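Local coordinates for protein nitroreductase (Desulfitobacterium hafniense, PDB 3PXV) that binds flavin mononucleotide and, as a member of the nitroreductase family, probably acts as an FMN-dependent oxidoreductase, at residues R45-V50 / E158-G163. Sequence-based numbering, arbitrary orientation.
Sequences RQAWRV and EGYAFG
NH1 of R49 is shared between two oxygens. It donates a short, fairly straight hydrogen bond (2.7 Å) to W48 O. From the same nitrogen, R49 NH1, a weak bond 3.1 Å long and bent to 131° reaches Y160 OH. The donor sits above the W48 carbonyl plane, although that oxygen lies almost in the plane of the guanidinium. A bend at chi2 (-67°) folds the arginine back over its own backbone, which brings NH1 to both acceptors. Arginine suits the place because its long chain can make this return and still offer several N-H groups.

Y160, in the loop just before strand 161-169, meets it with its ring plane turned 71° from the guanidinium. Tyrosine fits here because the flat ring sets its edge against the backbone, CE2 lying 3.9 Å from W48 CA, while its hydroxyl reaches on to R49. A47, centre of an inverse gamma turn, presents only a methyl, its CB 4.4 Å from Y160 OH, so a small residue lets the ring come close to the backbone. Both Y160 and R49 also rest on P100 of strand 95-101, and W48 turns inward to V99 and L116. With R49 replaced by an alanine, W48 O and the Y160 hydroxyl would probably both lose the donor they share. The contact thus joins the loop leading into strand 50-53 to the entry of strand 161-169 mainly through aromatic packing on backbone, with one weak polar link added.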
loop_
_atom_site.group_PDB
_atom_site.type_symbol
_atom_site.label_atom_id
_atom_site.label_comp_id
_atom_site.label_asym_id
_atom_site.label_seq_id
_atom_site.Cartn_x
_atom_site.Cartn_y
_atom_site.Cartn_z
ATOM N N ARG B 45 0.047 0.408 14.360
ATOM C CA ARG B 45 0.063 1.820 14.791
ATOM C C ARG B 45 -1.047 2.656 14.142
ATOM O O ARG B 45 -1.405 3.689 14.666
ATOM C CB ARG B 45 1.437 2.459 14.518
ATOM C CG ARG B 45 1.752 2.637 13.018
ATOM C CD ARG B 45 3.060 3.378 12.772
ATOM N NE ARG B 45 4.249 2.560 13.053
ATOM C CZ ARG B 45 4.795 1.698 12.191
ATOM N NH1 ARG B 45 4.237 1.515 10.992
ATOM N NH2 ARG B 45 5.889 0.992 12.537
ATOM N N GLN B 46 -1.563 2.217 12.990
ATOM C CA GLN B 46 -2.668 2.904 12.311
ATOM C C GLN B 46 -2.507 4.426 12.400
ATOM O O GLN B 46 -3.406 5.141 12.836
ATOM C CB GLN B 46 -4.018 2.459 12.912
ATOM C CG GLN B 46 -4.301 0.932 12.816
ATOM C CD GLN B 46 -5.667 0.531 13.392
ATOM O OE1 GLN B 46 -6.629 1.339 13.446
ATOM N NE2 GLN B 46 -5.760 -0.722 13.826
ATOM N N ALA B 47 -1.351 4.910 11.949
ATOM C CA ALA B 47 -1.019 6.330 11.988
ATOM C C ALA B 47 -1.641 7.051 10.787
ATOM O O ALA B 47 -0.975 7.758 10.047
ATOM C CB ALA B 47 0.511 6.509 12.014
ATOM N N TRP B 48 -2.940 6.841 10.626
ATOM C CA TRP B 48 -3.716 7.417 9.568
ATOM C C TRP B 48 -5.136 7.689 10.002
ATOM O O TRP B 48 -5.475 7.413 11.146
ATOM C CB TRP B 48 -3.714 6.506 8.354
ATOM C CG TRP B 48 -3.698 4.997 8.554
ATOM C CD1 TRP B 48 -2.699 4.185 8.193
ATOM C CD2 TRP B 48 -4.754 4.137 9.029
ATOM N NE1 TRP B 48 -3.024 2.879 8.436
ATOM C CE2 TRP B 48 -4.289 2.820 8.936
ATOM C CE3 TRP B 48 -6.039 4.351 9.514
ATOM C CZ2 TRP B 48 -5.054 1.718 9.334
ATOM C CZ3 TRP B 48 -6.797 3.257 9.910
ATOM C CH2 TRP B 48 -6.303 1.960 9.812
ATOM N N ARG B 49 -5.927 8.308 9.124
ATOM C CA ARG B 49 -7.373 8.482 9.339
ATOM C C ARG B 49 -8.036 8.330 7.974
ATOM O O ARG B 49 -7.387 8.536 6.948
ATOM C CB ARG B 49 -7.752 9.858 9.897
ATOM C CG ARG B 49 -7.238 10.199 11.274
ATOM C CD ARG B 49 -7.853 9.338 12.377
ATOM N NE ARG B 49 -7.354 9.785 13.682
ATOM C CZ ARG B 49 -6.147 9.499 14.189
ATOM N NH1 ARG B 49 -5.278 8.758 13.518
ATOM N NH2 ARG B 49 -5.801 9.977 15.382
ATOM N N VAL B 50 -9.327 8.002 7.972
ATOM C CA VAL B 50 -10.077 7.807 6.731
ATOM C C VAL B 50 -11.176 8.874 6.696
ATOM O O VAL B 50 -12.214 8.731 7.360
ATOM C CB VAL B 50 -10.644 6.370 6.657
ATOM C CG1 VAL B 50 -11.553 6.163 5.449
ATOM C CG2 VAL B 50 -9.502 5.388 6.649
ATOM N N GLU B 158 -4.324 16.920 14.931
ATOM C CA GLU B 158 -3.231 17.878 15.074
ATOM C C GLU B 158 -1.900 17.223 14.746
ATOM O O GLU B 158 -1.609 16.131 15.219
ATOM C CB GLU B 158 -3.167 18.439 16.498
ATOM C CG GLU B 158 -2.390 19.775 16.597
ATOM C CD GLU B 158 -2.177 20.248 18.038
ATOM O OE1 GLU B 158 -1.858 19.391 18.905
ATOM O OE2 GLU B 158 -2.304 21.477 18.289
ATOM N N GLY B 159 -1.090 17.889 13.931
ATOM C CA GLY B 159 0.212 17.336 13.573
ATOM C C GLY B 159 0.241 16.472 12.324
ATOM O O GLY B 159 1.293 16.294 11.740
ATOM N N TYR B 160 -0.912 15.956 11.908
ATOM C CA TYR B 160 -1.006 15.111 10.719
ATOM C C TYR B 160 -0.873 15.929 9.463
ATOM O O TYR B 160 -1.356 17.052 9.395
ATOM C CB TYR B 160 -2.340 14.361 10.690
ATOM C CG TYR B 160 -2.329 13.076 11.444
ATOM C CD1 TYR B 160 -1.839 13.006 12.744
ATOM C CD2 TYR B 160 -2.864 11.918 10.880
ATOM C CE1 TYR B 160 -1.813 11.795 13.443
ATOM C CE2 TYR B 160 -2.840 10.697 11.575
ATOM C CZ TYR B 160 -2.322 10.655 12.845
ATOM O OH TYR B 160 -2.306 9.491 13.524
ATOM N N ALA B 161 -0.229 15.341 8.471
ATOM C CA ALA B 161 -0.039 15.948 7.179
ATOM C C ALA B 161 -0.692 15.066 6.114
ATOM O O ALA B 161 -1.007 13.912 6.362
ATOM C CB ALA B 161 1.450 16.114 6.899
ATOM N N PHE B 162 -0.877 15.592 4.915
ATOM C CA PHE B 162 -1.458 14.795 3.839
ATOM C C PHE B 162 -0.577 13.614 3.458
ATOM O O PHE B 162 0.644 13.748 3.343
ATOM C CB PHE B 162 -1.688 15.669 2.616
ATOM C CG PHE B 162 -2.144 14.918 1.407
ATOM C CD1 PHE B 162 -3.488 14.767 1.146
ATOM C CD2 PHE B 162 -1.218 14.402 0.511
ATOM C CE1 PHE B 162 -3.895 14.099 0.030
ATOM C CE2 PHE B 162 -1.619 13.740 -0.604
ATOM C CZ PHE B 162 -2.960 13.589 -0.853
ATOM N N GLY B 163 -1.215 12.467 3.242
ATOM C CA GLY B 163 -0.518 11.232 2.885
ATOM C C GLY B 163 -0.823 10.863 1.456
ATOM O O GLY B 163 0.082 10.763 0.629
#